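Local atomic coordinates of sulfatase (Bacteroides fragilis CAG:558, PDB entry 6USS), a protein that probably hydrolyses aryl sulfate esters as a calcium-dependent gut bacterial sulfatase. Residues A[66-69]-A[70-73]; A[170-173]-A[174-178]. The protein carries 1 engineered substitution. All blocks are in the same frame, centred on the assembly; numbering follows the deposited sequence.

Overall arrangement
Contact 1 (66-69 with 70-73) precedes contact 2 (170-173 with 174-178) along the chain, and the two lie on opposite sides of the chain's centre, their own centres about 34 Å apart and their nearest atoms about 23 Å apart. Both fall within the sulfatase family region and away from the calcium site. Contact 1 is the opening of helix 67-74, packed against helix 283-308 and the strands 315-321 and 357-363 of the mixed sheet. Contact 2 belongs to the loop between strands 159-164 and 185-187 of that same sheet, where it meets the second subunit. One thus covers the sheet within the chain, whereas the other joins the dimer interface.

Contact 1: A[66-69]-A[70-73]; sequences TPNM and ERLA
Thr66, at the N-cap position of helix 67-74, starts the backbone bonding: its O accepts from Glu70 N at 3.2 Å. The Glu70 side chain folds back beside this bond, with CG anti to the carbonyl carbon (chi1 -67°) and 3.6 Å from Thr66 O, and the chain then runs on extended until OE2 is hydrogen-bonded to Ser50 OG. The same serine hydroxyl pairs with Thr66 N, while Thr66 OG1 is hydrogen-bonded to Thr49 OG1 rather than capping the helix. Pro67, whose ring lacks an N-H, suits the first turn; its O accepts a hydrogen bond from Arg71 N at 3.0 Å, nearly straight (170° at the hydrogen). Asn68 continues the series through Leu72 N, 2.9 Å from its O. One turn apart, the Asn68 and Arg71 side chains run side by side in the same direction. OD1 of Asn68 sits at the edge of the guanidinium, in its plane, 3.0 Å from Arg71 NH1, while amide and guanidinium planes are turned 71° apart. The other ends of this pair are held by helix 283-308: Asn68 ND2 is hydrogen-bonded to Asp296 OD2, and Arg71 NH2 forms a salt bridge with Asp304. Asp296 also receives Met69 N through its other carboxylate oxygen, so one acid grips both a side-chain amide and a backbone N-H of the first turn. Met69 O in turn accepts from Ala73 N at 2.9 Å. The Met69 side chain turns about its CG-SD bond and packs on Met44 and Phe319, and Leu72 meets Phe319, Val317 and Ile361 of the sheet. This is the N-terminal turn of an amphipathic alpha-helix flanking the central sheet of an alkaline phosphatase-like sulfatase fold, with regular i to i+4 backbone bonds.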
ATOM      1  N   THR A  66      21.182  26.808  -7.480  1.00 18.97           N
ATOM      2  CA  THR A  66      20.015  25.998  -7.812  1.00 18.18           C
ATOM      3  C   THR A  66      19.625  26.296  -9.258  1.00 23.14           C
ATOM      4  O   THR A  66      18.572  26.898  -9.525  1.00 24.59           O
ATOM      5  CB  THR A  66      18.856  26.259  -6.850  1.00 20.34           C
ATOM      6  OG1 THR A  66      18.508  27.656  -6.846  1.00 19.26           O
ATOM      7  CG2 THR A  66      19.239  25.828  -5.442  1.00 16.58           C
ATOM      8  N   PRO A  67      20.459  25.899 -10.221  1.00 19.78           N
ATOM      9  CA  PRO A  67      20.146  26.229 -11.621  1.00 18.45           C
ATOM     10  C   PRO A  67      18.888  25.546 -12.117  1.00 22.07           C
ATOM     11  O   PRO A  67      18.226  26.080 -13.018  1.00 20.10           O
ATOM     12  CB  PRO A  67      21.383  25.742 -12.384  1.00 13.42           C
ATOM     13  CG  PRO A  67      21.884  24.581 -11.535  1.00 17.84           C
ATOM     14  CD  PRO A  67      21.644  25.028 -10.107  1.00 17.20           C
ATOM     15  N   ASN A  68      18.541  24.371 -11.562  1.00 18.05           N
ATOM     16  CA  ASN A  68      17.353  23.661 -12.037  1.00 19.90           C
ATOM     17  C   ASN A  68      16.067  24.295 -11.498  1.00 22.91           C
ATOM     18  O   ASN A  68      15.035  24.279 -12.181  1.00 23.83           O
ATOM     19  CB  ASN A  68      17.431  22.187 -11.653  1.00 19.21           C
ATOM     20  CG  ASN A  68      18.546  21.442 -12.375  1.00 20.50           C
ATOM     21  OD1 ASN A  68      18.504  21.247 -13.590  1.00 20.42           O
ATOM     22  ND2 ASN A  68      19.537  20.990 -11.614  1.00 16.11           N
ATOM     23  N   MET A  69      16.103  24.845 -10.272  1.00 20.04           N
ATOM     24  CA  MET A  69      15.001  25.678  -9.787  1.00 19.91           C
ATOM     25  C   MET A  69      14.787  26.895 -10.693  1.00 21.79           C
ATOM     26  O   MET A  69      13.645  27.281 -10.961  1.00 20.19           O
ATOM     27  CB  MET A  69      15.269  26.134  -8.342  1.00 14.63           C
ATOM     28  CG  MET A  69      15.148  25.052  -7.280  1.00 15.16           C
ATOM     29  SD  MET A  69      15.427  25.675  -5.601  1.00 20.45           S
ATOM     30  CE  MET A  69      14.094  26.864  -5.386  1.00 14.60           C
ATOM     31  N   GLU A  70      15.872  27.534 -11.151  1.00 20.88           N
ATOM     32  CA  GLU A  70      15.730  28.679 -12.051  1.00 21.79           C
ATOM     33  C   GLU A  70      15.102  28.257 -13.372  1.00 26.25           C
ATOM     34  O   GLU A  70      14.196  28.926 -13.888  1.00 27.81           O
ATOM     35  CB  GLU A  70      17.092  29.321 -12.300  1.00 21.53           C
ATOM     36  CG  GLU A  70      17.717  29.970 -11.105  1.00 21.57           C
ATOM     37  CD  GLU A  70      19.132  30.464 -11.388  1.00 29.27           C
ATOM     38  OE1 GLU A  70      19.420  30.826 -12.549  1.00 33.63           O
ATOM     39  OE2 GLU A  70      19.953  30.501 -10.446  1.00 30.72           O
ATOM     40  N   ARG A  71      15.600  27.155 -13.938  1.00 21.86           N
ATOM     41  CA  ARG A  71      15.000  26.523 -15.109  1.00 24.43           C
ATOM     42  C   ARG A  71      13.496  26.287 -14.918  1.00 25.28           C
ATOM     43  O   ARG A  71      12.680  26.678 -15.763  1.00 19.28           O
ATOM     44  CB  ARG A  71      15.745  25.207 -15.381  1.00 25.76           C
ATOM     45  CG  ARG A  71      15.527  24.585 -16.739  1.00 36.81           C
ATOM     46  CD  ARG A  71      16.606  23.545 -17.062  1.00 38.98           C
ATOM     47  NE  ARG A  71      16.035  22.338 -17.659  1.00 36.95           N
ATOM     48  CZ  ARG A  71      16.051  21.146 -17.072  1.00 38.46           C
ATOM     49  NH1 ARG A  71      16.622  21.023 -15.883  1.00 32.52           N
ATOM     50  NH2 ARG A  71      15.507  20.080 -17.664  1.00 36.97           N
ATOM     51  N   LEU A  72      13.114  25.634 -13.808  1.00 26.70           N
ATOM     52  CA  LEU A  72      11.699  25.357 -13.549  1.00 22.66           C
ATOM     53  C   LEU A  72      10.885  26.648 -13.457  1.00 24.82           C
ATOM     54  O   LEU A  72       9.765  26.727 -13.981  1.00 22.48           O
ATOM     55  CB  LEU A  72      11.556  24.522 -12.272  1.00 18.94           C
ATOM     56  CG  LEU A  72      10.167  23.981 -11.894  1.00 24.29           C
ATOM     57  CD1 LEU A  72       9.681  22.968 -12.908  1.00 21.81           C
ATOM     58  CD2 LEU A  72      10.157  23.370 -10.493  1.00 20.23           C
ATOM     59  N   ALA A  73      11.446  27.686 -12.825  1.00 25.72           N
ATOM     60  CA  ALA A  73      10.706  28.933 -12.666  1.00 20.51           C
ATOM     61  C   ALA A  73      10.533  29.645 -14.002  1.00 20.56           C
ATOM     62  O   ALA A  73       9.465  30.213 -14.266  1.00 16.20           O
ATOM     63  CB  ALA A  73      11.403  29.837 -11.649  1.00 14.85           C
TER

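Contact 2: A[170-173]-A[174-178]; sequences AVNT and PGESP
A type II beta turn, Ala170 to Thr173, leads directly into the short 3-10 segment 174-176, and Glu176 folds back over the turn to join the two. CG of Glu176 lies between its backbone N and carbonyl carbon (chi1 68°), which directs the otherwise extended chain at the 170-173 backbone. There OE1 accepts from Asn172 N at 3.0 Å, approached from above the carboxylate plane, 57° out of it. CG2 of Val171 flanks the same oxygen at 3.8 Å, its side chain crossing that of the glutamate at a slant. OE2 is held across the dimer interface, hydrogen-bonded to Tyr249 OH and His245 NE2 of the second subunit. The backbone N of Glu176 also bonds to Thr173 O, at 3.0 Å and almost straight (169°), which closes the first 3-10 turn after the beta turn in this loop between strands 159-164 and 185-187. Within the turn, Ala170 O is gripped twice from one face of its plane, by Thr173 N at 3.2 Å and by Thr173 OG1 at 2.7 Å. A water donates to that hydroxyl and accepts from Gly175 N, 2.9 Å from each, bridging the turn to the 3-10 segment. Pro174 packs on Ile140 and His180, and on Gln251 of the second subunit.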
ATOM      1  N   ALA A 170       3.380   8.783  14.337  1.00 15.91           N
ATOM      2  CA  ALA A 170       4.427   8.363  15.249  1.00 18.85           C
ATOM      3  C   ALA A 170       4.787   6.911  14.977  1.00 16.98           C
ATOM      4  O   ALA A 170       4.024   6.166  14.361  1.00 18.94           O
ATOM      5  CB  ALA A 170       3.990   8.549  16.704  1.00 16.29           C
ATOM      6  N   VAL A 171       5.977   6.511  15.433  1.00 16.22           N
ATOM      7  CA  VAL A 171       6.395   5.123  15.266  1.00 20.06           C
ATOM      8  C   VAL A 171       5.389   4.200  15.952  1.00 21.84           C
ATOM      9  O   VAL A 171       4.842   4.525  17.018  1.00 19.31           O
ATOM     10  CB  VAL A 171       7.826   4.928  15.801  1.00 18.13           C
ATOM     11  CG1 VAL A 171       7.848   4.838  17.336  1.00 13.06           C
ATOM     12  CG2 VAL A 171       8.466   3.702  15.157  1.00 15.48           C
ATOM     13  N   ASN A 172       5.102   3.059  15.308  1.00 16.62           N
ATOM     14  CA  ASN A 172       4.123   2.073  15.803  1.00 19.56           C
ATOM     15  C   ASN A 172       2.712   2.646  15.964  1.00 22.92           C
ATOM     16  O   ASN A 172       1.960   2.217  16.849  1.00 19.11           O
ATOM     17  CB  ASN A 172       4.561   1.439  17.126  1.00 16.76           C
ATOM     18  CG  ASN A 172       5.826   0.640  16.984  1.00 19.33           C
ATOM     19  OD1 ASN A 172       5.990  -0.109  16.018  1.00 21.79           O
ATOM     20  ND2 ASN A 172       6.736   0.789  17.941  1.00 17.48           N
ATOM     21  N   THR A 173       2.336   3.613  15.118  1.00 18.93           N
ATOM     22  CA  THR A 173       0.942   3.981  14.902  1.00 17.60           C
ATOM     23  C   THR A 173       0.632   3.893  13.401  1.00 18.34           C
ATOM     24  O   THR A 173       1.550   3.946  12.578  1.00 16.16           O
ATOM     25  CB  THR A 173       0.628   5.387  15.450  1.00 17.47           C
ATOM     26  OG1 THR A 173       1.325   6.396  14.697  1.00 16.22           O
ATOM     27  CG2 THR A 173       1.025   5.476  16.923  1.00 14.49           C
ATOM     28  N   PRO A 174      -0.640   3.709  13.015  1.00 21.36           N
ATOM     29  CA  PRO A 174      -0.938   3.403  11.595  1.00 19.35           C
ATOM     30  C   PRO A 174      -0.343   4.377  10.588  1.00 19.89           C
ATOM     31  O   PRO A 174       0.100   3.950   9.514  1.00 22.82           O
ATOM     32  CB  PRO A 174      -2.472   3.417  11.547  1.00 16.47           C
ATOM     33  CG  PRO A 174      -2.885   3.005  12.930  1.00 18.63           C
ATOM     34  CD  PRO A 174      -1.846   3.606  13.868  1.00 18.46           C
ATOM     35  N   GLY A 175      -0.305   5.670  10.901  1.00 20.99           N
ATOM     36  CA  GLY A 175       0.186   6.655   9.956  1.00 19.33           C
ATOM     37  C   GLY A 175       1.689   6.679   9.746  1.00 20.42           C
ATOM     38  O   GLY A 175       2.165   7.492   8.947  1.00 16.81           O
ATOM     39  N   GLU A 176       2.454   5.840  10.452  1.00 18.69           N
ATOM     40  CA  GLU A 176       3.871   5.728  10.136  1.00 22.79           C
ATOM     41  C   GLU A 176       4.095   5.191   8.721  1.00 25.03           C
ATOM     42  O   GLU A 176       5.186   5.368   8.171  1.00 20.89           O
ATOM     43  CB  GLU A 176       4.584   4.821  11.136  1.00 17.85           C
ATOM     44  CG  GLU A 176       4.168   3.387  11.021  1.00 15.03           C
ATOM     45  CD  GLU A 176       4.786   2.515  12.071  1.00 22.26           C
ATOM     46  OE1 GLU A 176       5.944   2.785  12.444  1.00 26.45           O
ATOM     47  OE2 GLU A 176       4.126   1.553  12.528  1.00 24.14           O
ATOM     48  N   SER A 177       3.083   4.545   8.127  1.00 20.72           N
ATOM     49  CA  SER A 177       3.216   3.867   6.855  1.00 18.72           C
ATOM     50  C   SER A 177       2.699   4.724   5.715  1.00 25.74           C
ATOM     51  O   SER A 177       1.488   5.002   5.664  1.00 25.73           O
ATOM     52  CB  SER A 177       2.462   2.554   6.876  1.00 18.26           C
ATOM     53  OG  SER A 177       2.580   1.925   5.619  1.00 22.82           O
ATOM     54  N   PRO A 178       3.546   5.124   4.762  1.00 18.31           N
ATOM     55  CA  PRO A 178       3.013   5.687   3.515  1.00 15.31           C
ATOM     56  C   PRO A 178       1.932   4.809   2.871  1.00 20.26           C
ATOM     57  O   PRO A 178       0.952   5.344   2.322  1.00 20.56           O
ATOM     58  CB  PRO A 178       4.261   5.803   2.642  1.00 19.19           C
ATOM     59  CG  PRO A 178       5.422   5.912   3.632  1.00 17.95           C
ATOM     60  CD  PRO A 178       5.021   5.049   4.773  1.00 15.64           C
TER
HETATM   61  O   HOH W   1      -0.876   7.465  13.050  1.00 17.60           O